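Local coordinates for protein enoyl-CoA hydratase subunit II (Geobacillus kaustophilus, PDB 2EJ5) that probably hydrates enoyl-CoA thioesters as a member of the enoyl-CoA hydratase/isomerase (crotonase) family, perhaps in the breakdown of phenylacetic acid, at residues Glu3-Glu8 / Glu29-Glu34. Sequence-based numbering, arbitrary orientation.
Sequences ETIRYE and EQMNAE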
ATOM      1  N   GLU A   3       4.404  10.798 -36.357  1.00 33.96           N
ATOM      2  CA  GLU A   3       4.347   9.631 -37.258  1.00 33.24           C
ATOM      3  C   GLU A   3       3.999   8.307 -36.602  1.00 32.41           C
ATOM      4  O   GLU A   3       3.487   7.403 -37.271  1.00 31.71           O
ATOM      5  CB  GLU A   3       5.674   9.474 -37.982  1.00 33.14           C
ATOM      6  CG  GLU A   3       6.267  10.791 -38.377  1.00 35.59           C
ATOM      7  CD  GLU A   3       7.561  10.649 -39.118  1.00 37.67           C
ATOM      8  OE1 GLU A   3       7.862  11.577 -39.890  1.00 37.75           O
ATOM      9  OE2 GLU A   3       8.264   9.618 -38.923  1.00 38.09           O
ATOM     10  N   THR A   4       4.309   8.165 -35.308  1.00 31.07           N
ATOM     11  CA  THR A   4       4.035   6.903 -34.613  1.00 30.53           C
ATOM     12  C   THR A   4       2.855   7.035 -33.644  1.00 29.70           C
ATOM     13  O   THR A   4       2.371   6.040 -33.130  1.00 29.21           O
ATOM     14  CB  THR A   4       5.249   6.396 -33.825  1.00 30.23           C
ATOM     15  OG1 THR A   4       5.549   7.335 -32.783  1.00 32.35           O
ATOM     16  CG2 THR A   4       6.470   6.220 -34.753  1.00 31.40           C
ATOM     17  N   ILE A   5       2.439   8.267 -33.392  1.00 29.26           N
ATOM     18  CA  ILE A   5       1.250   8.540 -32.595  1.00 29.52           C
ATOM     19  C   ILE A   5       0.381   9.568 -33.306  1.00 30.76           C
ATOM     20  O   ILE A   5       0.822  10.243 -34.269  1.00 30.41           O
ATOM     21  CB  ILE A   5       1.609   9.082 -31.177  1.00 29.79           C
ATOM     22  CG1 ILE A   5       2.060  10.541 -31.260  1.00 29.17           C
ATOM     23  CG2 ILE A   5       2.667   8.164 -30.479  1.00 26.41           C
ATOM     24  CD1 ILE A   5       2.097  11.248 -29.942  1.00 31.36           C
ATOM     25  N   ARG A   6      -0.840   9.685 -32.801  1.00 30.84           N
ATOM     26  CA  ARG A   6      -1.811  10.683 -33.213  1.00 32.50           C
ATOM     27  C   ARG A   6      -2.107  11.505 -31.966  1.00 31.25           C
ATOM     28  O   ARG A   6      -2.307  10.956 -30.866  1.00 30.43           O
ATOM     29  CB  ARG A   6      -3.069   9.989 -33.775  1.00 31.83           C
ATOM     30  CG  ARG A   6      -3.993  10.850 -34.632  1.00 35.85           C
ATOM     31  CD  ARG A   6      -4.915   9.933 -35.499  1.00 36.11           C
ATOM     32  NE  ARG A   6      -5.892   9.199 -34.694  1.00 41.47           N
ATOM     33  CZ  ARG A   6      -6.250   7.929 -34.889  1.00 44.40           C
ATOM     34  NH1 ARG A   6      -5.697   7.201 -35.858  1.00 43.05           N
ATOM     35  NH2 ARG A   6      -7.148   7.374 -34.078  1.00 44.23           N
ATOM     36  N   TYR A   7      -2.067  12.825 -32.135  1.00 29.74           N
ATOM     37  CA  TYR A   7      -2.370  13.752 -31.078  1.00 29.38           C
ATOM     38  C   TYR A   7      -3.438  14.680 -31.607  1.00 30.10           C
ATOM     39  O   TYR A   7      -3.222  15.376 -32.595  1.00 29.43           O
ATOM     40  CB  TYR A   7      -1.116  14.528 -30.665  1.00 28.23           C
ATOM     41  CG  TYR A   7      -1.334  15.523 -29.553  1.00 27.84           C
ATOM     42  CD1 TYR A   7      -1.394  15.113 -28.204  1.00 25.53           C
ATOM     43  CD2 TYR A   7      -1.476  16.872 -29.832  1.00 25.97           C
ATOM     44  CE1 TYR A   7      -1.597  16.040 -27.186  1.00 24.41           C
ATOM     45  CE2 TYR A   7      -1.697  17.788 -28.827  1.00 25.95           C
ATOM     46  CZ  TYR A   7      -1.745  17.373 -27.499  1.00 26.19           C
ATOM     47  OH  TYR A   7      -1.930  18.321 -26.512  1.00 24.53           O
ATOM     48  N   GLU A   8      -4.597  14.663 -30.958  1.00 29.89           N
ATOM     49  CA  GLU A   8      -5.751  15.426 -31.406  1.00 31.01           C
ATOM     50  C   GLU A   8      -6.482  15.940 -30.170  1.00 29.40           C
ATOM     51  O   GLU A   8      -6.839  15.158 -29.293  1.00 29.08           O
ATOM     52  CB  GLU A   8      -6.656  14.498 -32.218  1.00 30.96           C
ATOM     53  CG  GLU A   8      -7.677  15.192 -33.101  1.00 34.26           C
ATOM     54  CD  GLU A   8      -8.481  14.206 -33.945  1.00 34.53           C
ATOM     55  OE1 GLU A   8      -7.950  13.122 -34.333  1.00 38.00           O
ATOM     56  OE2 GLU A   8      -9.663  14.524 -34.223  1.00 42.22           O
ATOM     57  N   GLU A  29      12.198   4.221 -30.687  1.00 30.51           N
ATOM     58  CA  GLU A  29      12.839   5.492 -30.336  1.00 32.29           C
ATOM     59  C   GLU A  29      11.993   6.742 -30.627  1.00 31.32           C
ATOM     60  O   GLU A  29      11.882   7.636 -29.771  1.00 31.01           O
ATOM     61  CB  GLU A  29      14.221   5.568 -31.012  1.00 32.18           C
ATOM     62  CG  GLU A  29      14.999   6.841 -30.766  1.00 35.22           C
ATOM     63  CD  GLU A  29      16.366   6.829 -31.440  1.00 36.52           C
ATOM     64  OE1 GLU A  29      16.506   6.214 -32.543  1.00 41.47           O
ATOM     65  OE2 GLU A  29      17.297   7.441 -30.860  1.00 42.15           O
ATOM     66  N   GLN A  30      11.385   6.822 -31.809  1.00 31.37           N
ATOM     67  CA  GLN A  30      10.581   8.001 -32.115  1.00 31.55           C
ATOM     68  C   GLN A  30       9.171   8.006 -31.476  1.00 29.52           C
ATOM     69  O   GLN A  30       8.664   9.079 -31.202  1.00 30.51           O
ATOM     70  CB  GLN A  30      10.548   8.363 -33.617  1.00 31.99           C
ATOM     71  CG  GLN A  30       9.558   7.629 -34.484  1.00 33.81           C
ATOM     72  CD  GLN A  30       9.544   8.165 -35.916  1.00 35.18           C
ATOM     73  OE1 GLN A  30       9.016   9.265 -36.200  1.00 40.37           O
ATOM     74  NE2 GLN A  30      10.130   7.394 -36.829  1.00 38.47           N
ATOM     75  N   MET A  31       8.569   6.841 -31.246  1.00 27.03           N
ATOM     76  CA  MET A  31       7.323   6.767 -30.458  1.00 25.41           C
ATOM     77  C   MET A  31       7.599   7.287 -29.065  1.00 24.79           C
ATOM     78  O   MET A  31       6.837   8.078 -28.560  1.00 24.79           O
ATOM     79  CB  MET A  31       6.711   5.364 -30.389  1.00 25.80           C
ATOM     80  CG  MET A  31       5.306   5.354 -29.664  1.00 25.33           C
ATOM     81  SD  MET A  31       4.501   3.780 -29.332  1.00 20.56           S
ATOM     82  CE  MET A  31       3.218   4.465 -28.360  1.00 29.21           C
ATOM     83  N   ASN A  32       8.690   6.827 -28.457  1.00 24.18           N
ATOM     84  CA  ASN A  32       9.107   7.346 -27.163  1.00 24.02           C
ATOM     85  C   ASN A  32       9.255   8.845 -27.190  1.00 23.70           C
ATOM     86  O   ASN A  32       8.771   9.532 -26.314  1.00 22.93           O
ATOM     87  CB  ASN A  32      10.413   6.685 -26.679  1.00 22.61           C
ATOM     88  CG  ASN A  32      10.190   5.316 -26.152  1.00 24.68           C
ATOM     89  OD1 ASN A  32       9.340   5.105 -25.274  1.00 28.76           O
ATOM     90  ND2 ASN A  32      10.928   4.351 -26.679  1.00 22.83           N
ATOM     91  N   ALA A  33       9.959   9.355 -28.206  1.00 24.33           N
ATOM     92  CA  ALA A  33      10.187  10.762 -28.318  1.00 23.08           C
ATOM     93  C   ALA A  33       8.916  11.568 -28.576  1.00 23.73           C
ATOM     94  O   ALA A  33       8.791  12.692 -28.091  1.00 23.18           O
ATOM     95  CB  ALA A  33      11.213  11.030 -29.427  1.00 25.02           C
ATOM     96  N   GLU A  34       8.012  11.026 -29.386  1.00 23.61           N
ATOM     97  CA  GLU A  34       6.781  11.760 -29.744  1.00 24.88           C
ATOM     98  C   GLU A  34       5.835  11.813 -28.545  1.00 23.42           C
ATOM     99  O   GLU A  34       5.245  12.835 -28.267  1.00 24.16           O
ATOM    100  CB  GLU A  34       6.097  11.134 -30.963  1.00 23.46           C
ATOM    101  CG  GLU A  34       6.974  11.245 -32.244  1.00 27.15           C
ATOM    102  CD  GLU A  34       6.315  10.686 -33.485  1.00 27.95           C
ATOM    103  OE1 GLU A  34       5.475   9.765 -33.361  1.00 26.84           O
ATOM    104  OE2 GLU A  34       6.663  11.174 -34.602  1.00 32.09           O
TER
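Gln-30, in the first turn of helix 29-44, meets Thr-4 through its aliphatic part. Gln-30 CG lies 3.4 Å from CG2 of Thr-4. Further out, its side chain crosses that of Glu-3 at about a right angle, where both residues are exposed to solvent.

Within 29-34, Met-31 has the CA nearest to 3-8, opposite Thr-4. This CA packs against the Thr-4 hydroxyl, and Met-31 CB is 3.3 Å from Thr-4 OG1. With CG anti to the backbone N (chi1 -174°), the extended chain also passes Ile-5, where Met-31 CG touches Ile-5 CG2 at 3.9 Å.

Glu-34, one turn after Gln-30, reaches back to the bend before strand 5-10. Its carboxylate takes bonds on both oxygens. Glu-34 OE2 accepts the N-H of Glu-3 (N to OE2 2.9 Å); this bond is nearly straight (171°) and comes from the syn side, tilted out of the carboxylate plane. Glu-34 OE1 receives the backbone N of Thr-4 at 2.8 Å on its syn lone pair. Glu-34 OE1 also accepts the hydroxyl OG1 of Thr-4 at 2.5 Å, a length so short that its exact value is doubtful, and a weak bond from Ile-5 N. A chi1 of 64° turns the Thr-4 hydroxyl to the same oxygen as its own N-H. A glutamine in place of Glu-34 would probably leave the N-H of either Glu-3 or Thr-4 facing an NH2 that cannot accept its hydrogen.

The side chains of Glu-34 and Ile-5 lie alongside each other, pointing opposite ways. Ile-5 also packs on Val-35 and Ala-38 of the helix and on Leu-16. Met-31 rests on Leu-18. The contact thus ties the first helix of the crotonase fold, 29-44, to its first strand, 5-10, an outermost strand of the six-stranded sheet, beside its antiparallel neighbour 13-18.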